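Local structure of DNA-binding response regulator, merR family (Colwellia psychrerythraea, 3CNB) at residues Gly47-Leu50 and His51-Lys54. The protein is probably a DNA-binding response regulator of the two-component type, represented here by its CheY-like signal receiver domain. Numbering follows the deposited sequence.
Sequences GDLL and HTVK
L49 and V53 meet one turn apart near the C-terminal end of helix 43-52, the second helix of a CheY-like receiver domain with its five-stranded parallel sheet. The last turn illustrates an amphipathic helix: V53 and L50 are buried, L49 lies at the margin against strand 36-40, and a polar pair faces outward. The two apolar side chains slant across one another, CG of L49 lying 3.9 Å from CG2 of V53. With CG1 anti to the backbone N (chi1 160°), CG2 of V53 falls beside that nitrogen, opposite the carbonyl carbon, on the side of L49. Beneath them lies strand 36-40, where L49 reaches A40 and V53 reaches K38, while L50 is buried against R75, T82 and I85.

D48 and T52 form the outer counterpart. Methyl CG2 of T52 approaches OD1 of D48 at 3.8 Å, a loose contact without a bond, and its hydroxyl is directed toward the L49 side, OG1 of T52 standing 3.5 Å from CA of L49.

The backbone supplies the firmer grip. D48 O accepts from T52 N at 3.2 Å in the carbonyl plane, and also from H51 N, whose donor sits well above that plane. V53 N closes the next regular turn on L49 O at 3.0 Å. K54 is the first residue to depart from helical phi/psi, with a positive phi of 46°. On another flank the imidazole of H51, which also touches R75, presents its edge to the preceding turn, with H51 CD2 3.2 Å from G47 O.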
# COMPACT_ATOMS: atom_id res chain seq x y z
N GLY A 47 10.40 1.82 -6.23
CA GLY A 47 10.93 3.19 -6.36
C GLY A 47 10.52 3.85 -7.66
O GLY A 47 10.13 5.02 -7.70
N ASP A 48 10.58 3.05 -8.72
CA ASP A 48 10.40 3.51 -10.08
C ASP A 48 8.93 3.80 -10.35
O ASP A 48 8.58 4.90 -10.80
CB ASP A 48 10.97 2.46 -11.04
CG ASP A 48 10.83 2.84 -12.50
OD1 ASP A 48 10.87 4.05 -12.82
OD2 ASP A 48 10.65 1.93 -13.33
N LEU A 49 8.08 2.82 -10.03
CA LEU A 49 6.63 2.91 -10.26
C LEU A 49 5.93 3.96 -9.39
O LEU A 49 4.94 4.53 -9.82
CB LEU A 49 5.99 1.54 -10.12
CG LEU A 49 5.88 0.70 -11.41
CD1 LEU A 49 7.14 0.67 -12.22
CD2 LEU A 49 5.41 -0.72 -11.11
N LEU A 50 6.49 4.26 -8.22
CA LEU A 50 6.05 5.44 -7.44
C LEU A 50 5.89 6.66 -8.33
O LEU A 50 4.92 7.41 -8.21
CB LEU A 50 7.09 5.78 -6.38
CG LEU A 50 6.74 6.16 -4.94
CD1 LEU A 50 7.86 6.99 -4.36
CD2 LEU A 50 5.42 6.89 -4.77
N HIS A 51 6.86 6.88 -9.22
CA HIS A 51 6.84 8.04 -10.10
C HIS A 51 6.01 7.80 -11.36
O HIS A 51 5.21 8.66 -11.74
CB HIS A 51 8.27 8.45 -10.45
CG HIS A 51 9.06 8.85 -9.25
ND1 HIS A 51 9.04 10.12 -8.74
CD2 HIS A 51 9.89 8.13 -8.44
CE1 HIS A 51 9.82 10.18 -7.67
NE2 HIS A 51 10.34 8.99 -7.47
N THR A 52 6.19 6.65 -12.01
CA THR A 52 5.63 6.46 -13.36
C THR A 52 4.12 6.17 -13.38
O THR A 52 3.42 6.46 -14.35
CB THR A 52 6.37 5.38 -14.15
OG1 THR A 52 6.25 4.12 -13.49
CG2 THR A 52 7.84 5.72 -14.30
N VAL A 53 3.63 5.56 -12.30
CA VAL A 53 2.23 5.16 -12.17
C VAL A 53 1.44 6.32 -11.55
O VAL A 53 0.25 6.45 -11.77
CB VAL A 53 2.16 3.84 -11.35
CG1 VAL A 53 0.80 3.58 -10.75
CG2 VAL A 53 2.64 2.65 -12.21
N LYS A 54 2.15 7.18 -10.81
CA LYS A 54 1.57 8.28 -10.02
C LYS A 54 0.35 7.81 -9.22
O LYS A 54 -0.77 8.26 -9.48
CB LYS A 54 1.19 9.47 -10.92
CG LYS A 54 2.35 10.10 -11.68
CD LYS A 54 1.92 10.54 -13.09
CE LYS A 54 1.16 11.86 -13.06
NZ LYS A 54 0.82 12.33 -14.44